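Long-range contact in adhesin LabA (Helicobacter pylori, PDB 6GMM), which is an outer-membrane adhesin that probably recognises LacdiNAc-bearing glycans of the gastric mucosa and so helps the bacterium attach to its host: residues 60-74 with 349-361. Sequence-based numbering, arbitrary orientation.
Sequences QAVLLALNAAAGLWQ and AGCAYVGETVTNL
Two antiparallel helices of the adhesin's helical exodomain pack here, 60-74 against 354-361, at 159° and with axes 9.0 Å apart; the turn leading into the second helix lies over the C-terminal half of the first. Knobs enter holes from both sides. L64 reaches in among V354, T357, V358 and L361, its CD2 lying 3.8 Å from V358 CB. T357 is the return knob, among Q60, L63, L64 and N67: its CG2, anti to the backbone N (chi1 -57° for OG1), lies over the backbone of 60-74, 3.5 Å from L64 N. That rotamer also swings T357 OG1 back to donate to Y353 O at 2.7 Å, a carbonyl that accepts T357 N as well, so two bonds hold the first turn of the helix. Farther along, N67 and Q74 bind the backbone of the segment leading into the turn. G350 N gives an almost straight bond (170°) to N67 OD1 at 3.1 Å, approaching tilted from the carbonyl plane. Q74, extended beyond CG, donates NE2 to A349 O at 3.2 Å, close to its own amide plane, and NE2 also bonds to Y138. G71, without a side chain, lets the turn come close, with C351 N 3.5 Å from G71 CA. At the other end a water links Q60 OE1 to N360 ND2, while Q60 NE2 bonds to K53 O. The C351-C326 disulfide ties the turn to the preceding part of the chain. Around this buried pair, M248 of helix 239-264 meets L64 and A68, F311 of helix 287-311 covers L64, V354 and V358, and F145 of helix 128-145 touches N67 and A349.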
loop_
_atom_site.group_PDB
_atom_site.type_symbol
_atom_site.label_atom_id
_atom_site.label_comp_id
_atom_site.label_asym_id
_atom_site.label_seq_id
_atom_site.Cartn_x
_atom_site.Cartn_y
_atom_site.Cartn_z
ATOM N N GLN A 60 7.034 2.867 -5.212
ATOM C CA GLN A 60 6.173 2.867 -6.406
ATOM C C GLN A 60 4.726 3.093 -6.013
ATOM O O GLN A 60 4.011 3.720 -6.777
ATOM C CB GLN A 60 6.285 1.568 -7.212
ATOM C CG GLN A 60 7.702 1.245 -7.661
ATOM C CD GLN A 60 8.188 2.273 -8.638
ATOM O OE1 GLN A 60 7.529 2.558 -9.637
ATOM N NE2 GLN A 60 9.326 2.886 -8.344
ATOM N N ALA A 61 4.283 2.627 -4.823
ATOM C CA ALA A 61 2.869 2.873 -4.440
ATOM C C ALA A 61 2.585 4.348 -4.301
ATOM O O ALA A 61 1.550 4.820 -4.787
ATOM C CB ALA A 61 2.493 2.131 -3.161
ATOM N N VAL A 62 3.529 5.085 -3.671
ATOM C CA VAL A 62 3.473 6.529 -3.464
ATOM C C VAL A 62 3.399 7.162 -4.823
ATOM O O VAL A 62 2.423 7.847 -5.107
ATOM C CB VAL A 62 4.710 7.044 -2.684
ATOM C CG1 VAL A 62 4.719 8.577 -2.597
ATOM C CG2 VAL A 62 4.788 6.427 -1.299
ATOM N N LEU A 63 4.402 6.887 -5.688
ATOM C CA LEU A 63 4.481 7.416 -7.053
ATOM C C LEU A 63 3.164 7.312 -7.828
ATOM O O LEU A 63 2.741 8.297 -8.424
ATOM C CB LEU A 63 5.607 6.696 -7.813
ATOM C CG LEU A 63 6.879 7.523 -8.053
ATOM C CD1 LEU A 63 7.448 8.090 -6.739
ATOM C CD2 LEU A 63 7.938 6.688 -8.794
ATOM N N LEU A 64 2.490 6.159 -7.789
ATOM C CA LEU A 64 1.221 6.042 -8.524
ATOM C C LEU A 64 0.160 6.909 -7.930
ATOM O O LEU A 64 -0.565 7.515 -8.689
ATOM C CB LEU A 64 0.729 4.577 -8.613
ATOM C CG LEU A 64 -0.443 4.303 -9.589
ATOM C CD1 LEU A 64 -0.132 4.776 -10.975
ATOM C CD2 LEU A 64 -0.834 2.807 -9.579
ATOM N N ALA A 65 0.057 6.996 -6.598
ATOM C CA ALA A 65 -0.944 7.877 -5.977
ATOM C C ALA A 65 -0.703 9.318 -6.400
ATOM O O ALA A 65 -1.664 9.985 -6.773
ATOM C CB ALA A 65 -0.910 7.761 -4.452
ATOM N N LEU A 66 0.575 9.775 -6.443
ATOM C CA LEU A 66 0.886 11.176 -6.824
ATOM C C LEU A 66 0.571 11.471 -8.298
ATOM O O LEU A 66 -0.202 12.394 -8.594
ATOM C CB LEU A 66 2.344 11.540 -6.469
ATOM C CG LEU A 66 2.773 11.340 -5.012
ATOM C CD1 LEU A 66 4.230 11.646 -4.836
ATOM C CD2 LEU A 66 1.926 12.163 -4.037
ATOM N N ASN A 67 1.121 10.657 -9.217
ATOM C CA ASN A 67 0.867 10.768 -10.652
ATOM C C ASN A 67 -0.623 10.651 -10.920
ATOM O O ASN A 67 -1.145 11.345 -11.785
ATOM C CB ASN A 67 1.604 9.673 -11.406
ATOM C CG ASN A 67 3.095 9.888 -11.483
ATOM O OD1 ASN A 67 3.582 11.006 -11.659
ATOM N ND2 ASN A 67 3.859 8.818 -11.361
ATOM N N ALA A 68 -1.328 9.796 -10.197
ATOM C CA ALA A 68 -2.763 9.719 -10.466
ATOM C C ALA A 68 -3.517 10.952 -9.948
ATOM O O ALA A 68 -4.476 11.376 -10.599
ATOM C CB ALA A 68 -3.357 8.422 -9.942
ATOM N N ALA A 69 -3.048 11.591 -8.849
ATOM C CA ALA A 69 -3.748 12.799 -8.374
ATOM C C ALA A 69 -3.475 13.987 -9.306
ATOM O O ALA A 69 -4.418 14.662 -9.720
ATOM C CB ALA A 69 -3.370 13.130 -6.950
ATOM N N ALA A 70 -2.191 14.196 -9.693
ATOM C CA ALA A 70 -1.777 15.251 -10.612
ATOM C C ALA A 70 -2.389 15.018 -11.999
ATOM O O ALA A 70 -2.853 15.962 -12.631
ATOM C CB ALA A 70 -0.256 15.314 -10.705
ATOM N N GLY A 71 -2.390 13.780 -12.450
ATOM C CA GLY A 71 -2.947 13.398 -13.746
ATOM C C GLY A 71 -4.430 13.708 -13.891
ATOM O O GLY A 71 -4.837 14.180 -14.952
ATOM N N LEU A 72 -5.268 13.449 -12.837
ATOM C CA LEU A 72 -6.707 13.753 -12.933
ATOM C C LEU A 72 -6.850 15.257 -13.178
ATOM O O LEU A 72 -7.478 15.650 -14.152
ATOM C CB LEU A 72 -7.541 13.301 -11.713
ATOM C CG LEU A 72 -9.092 13.470 -11.817
ATOM C CD1 LEU A 72 -9.707 12.450 -12.764
ATOM C CD2 LEU A 72 -9.773 13.328 -10.447
ATOM N N TRP A 73 -6.166 16.072 -12.347
ATOM C CA TRP A 73 -6.168 17.515 -12.435
ATOM C C TRP A 73 -5.698 17.968 -13.799
ATOM O O TRP A 73 -6.385 18.780 -14.405
ATOM C CB TRP A 73 -5.304 18.118 -11.328
ATOM C CG TRP A 73 -5.199 19.619 -11.374
ATOM C CD1 TRP A 73 -4.067 20.353 -11.561
ATOM C CD2 TRP A 73 -6.276 20.566 -11.264
ATOM N NE1 TRP A 73 -4.358 21.696 -11.511
ATOM C CE2 TRP A 73 -5.705 21.856 -11.330
ATOM C CE3 TRP A 73 -7.658 20.450 -11.014
ATOM C CZ2 TRP A 73 -6.477 23.023 -11.240
ATOM C CZ3 TRP A 73 -8.416 21.604 -10.913
ATOM C CH2 TRP A 73 -7.831 22.873 -11.055
ATOM N N GLN A 74 -4.586 17.416 -14.315
ATOM C CA GLN A 74 -4.108 17.792 -15.649
ATOM C C GLN A 74 -5.080 17.436 -16.762
ATOM O O GLN A 74 -5.194 18.191 -17.717
ATOM C CB GLN A 74 -2.756 17.164 -15.983
ATOM C CG GLN A 74 -1.585 17.812 -15.266
ATOM C CD GLN A 74 -0.345 16.942 -15.276
ATOM O OE1 GLN A 74 -0.356 15.783 -15.682
ATOM N NE2 GLN A 74 0.773 17.493 -14.857
ATOM N N ALA A 349 5.730 15.076 -13.311
ATOM C CA ALA A 349 4.587 14.348 -12.749
ATOM C C ALA A 349 3.310 14.378 -13.567
ATOM O O ALA A 349 3.082 15.313 -14.328
ATOM C CB ALA A 349 4.294 14.868 -11.347
ATOM N N GLY A 350 2.449 13.390 -13.343
ATOM C CA GLY A 350 1.130 13.361 -13.960
ATOM C C GLY A 350 0.798 12.308 -14.991
ATOM O O GLY A 350 1.434 11.247 -15.070
ATOM N N CYS A 351 -0.240 12.632 -15.790
ATOM C CA CYS A 351 -0.892 11.799 -16.805
ATOM C C CYS A 351 0.056 11.212 -17.849
ATOM O O CYS A 351 -0.269 10.173 -18.425
ATOM C CB CYS A 351 -2.039 12.565 -17.453
ATOM S SG CYS A 351 -1.637 14.291 -17.833
ATOM N N ALA A 352 1.239 11.823 -18.052
ATOM C CA ALA A 352 2.242 11.321 -19.001
ATOM C C ALA A 352 2.908 10.031 -18.496
ATOM O O ALA A 352 3.410 9.229 -19.299
ATOM C CB ALA A 352 3.312 12.373 -19.199
ATOM N N TYR A 353 2.975 9.871 -17.163
ATOM C CA TYR A 353 3.671 8.751 -16.526
ATOM C C TYR A 353 2.785 7.888 -15.637
ATOM O O TYR A 353 3.316 7.135 -14.841
ATOM C CB TYR A 353 4.894 9.297 -15.741
ATOM C CG TYR A 353 5.841 10.063 -16.638
ATOM C CD1 TYR A 353 6.720 9.396 -17.489
ATOM C CD2 TYR A 353 5.815 11.448 -16.687
ATOM C CE1 TYR A 353 7.558 10.093 -18.359
ATOM C CE2 TYR A 353 6.630 12.158 -17.572
ATOM C CZ TYR A 353 7.501 11.473 -18.408
ATOM O OH TYR A 353 8.337 12.144 -19.264
ATOM N N VAL A 354 1.447 7.973 -15.762
ATOM C CA VAL A 354 0.549 7.158 -14.925
ATOM C C VAL A 354 0.635 5.678 -15.323
ATOM O O VAL A 354 0.842 4.819 -14.458
ATOM C CB VAL A 354 -0.899 7.720 -14.929
ATOM C CG1 VAL A 354 -1.914 6.698 -14.440
ATOM C CG2 VAL A 354 -0.994 8.995 -14.096
ATOM N N GLY A 355 0.523 5.419 -16.627
ATOM C CA GLY A 355 0.569 4.089 -17.233
ATOM C C GLY A 355 1.810 3.262 -16.949
ATOM O O GLY A 355 1.704 2.069 -16.658
ATOM N N GLU A 356 2.994 3.880 -17.049
ATOM C CA GLU A 356 4.259 3.210 -16.774
ATOM C C GLU A 356 4.457 3.011 -15.263
ATOM O O GLU A 356 5.078 2.029 -14.862
ATOM C CB GLU A 356 5.459 3.938 -17.420
ATOM C CG GLU A 356 5.759 5.329 -16.867
ATOM C CD GLU A 356 7.145 5.877 -17.155
ATOM O OE1 GLU A 356 7.969 5.919 -16.210
ATOM O OE2 GLU A 356 7.398 6.296 -18.310
ATOM N N THR A 357 3.913 3.920 -14.422
ATOM C CA THR A 357 4.070 3.763 -12.974
ATOM C C THR A 357 3.282 2.537 -12.464
ATOM O O THR A 357 3.840 1.776 -11.665
ATOM C CB THR A 357 3.771 5.063 -12.227
ATOM O OG1 THR A 357 4.638 6.085 -12.740
ATOM C CG2 THR A 357 3.977 4.924 -10.707
ATOM N N VAL A 358 2.037 2.298 -12.979
ATOM C CA VAL A 358 1.232 1.132 -12.582
ATOM C C VAL A 358 1.976 -0.154 -12.991
ATOM O O VAL A 358 2.050 -1.087 -12.194
ATOM C CB VAL A 358 -0.279 1.159 -12.983
ATOM C CG1 VAL A 358 -0.482 1.069 -14.490
ATOM C CG2 VAL A 358 -1.057 0.046 -12.270
ATOM N N THR A 359 2.631 -0.149 -14.158
ATOM C CA THR A 359 3.456 -1.269 -14.617
ATOM C C THR A 359 4.623 -1.456 -13.656
ATOM O O THR A 359 4.798 -2.563 -13.165
ATOM C CB THR A 359 3.907 -1.054 -16.065
ATOM O OG1 THR A 359 2.739 -1.060 -16.885
ATOM C CG2 THR A 359 4.882 -2.129 -16.553
ATOM N N ASN A 360 5.379 -0.378 -13.343
ATOM C CA ASN A 360 6.520 -0.440 -12.413
ATOM C C ASN A 360 6.131 -0.867 -11.009
ATOM O O ASN A 360 6.905 -1.562 -10.375
ATOM C CB ASN A 360 7.291 0.871 -12.399
ATOM C CG ASN A 360 7.990 1.144 -13.705
ATOM O OD1 ASN A 360 7.990 0.313 -14.628
ATOM N ND2 ASN A 360 8.593 2.318 -13.823
ATOM N N LEU A 361 4.917 -0.524 -10.549
ATOM C CA LEU A 361 4.426 -0.943 -9.232
ATOM C C LEU A 361 4.065 -2.427 -9.230
ATOM O O LEU A 361 4.507 -3.162 -8.323
ATOM C CB LEU A 361 3.240 -0.060 -8.783
ATOM C CG LEU A 361 2.449 -0.483 -7.529
ATOM C CD1 LEU A 361 3.318 -0.510 -6.271
ATOM C CD2 LEU A 361 1.300 0.442 -7.301
HETATM O O HOH W 1 8.289 4.150 -11.775
HETATM O O HOH W 2 3.252 17.547 -16.176
#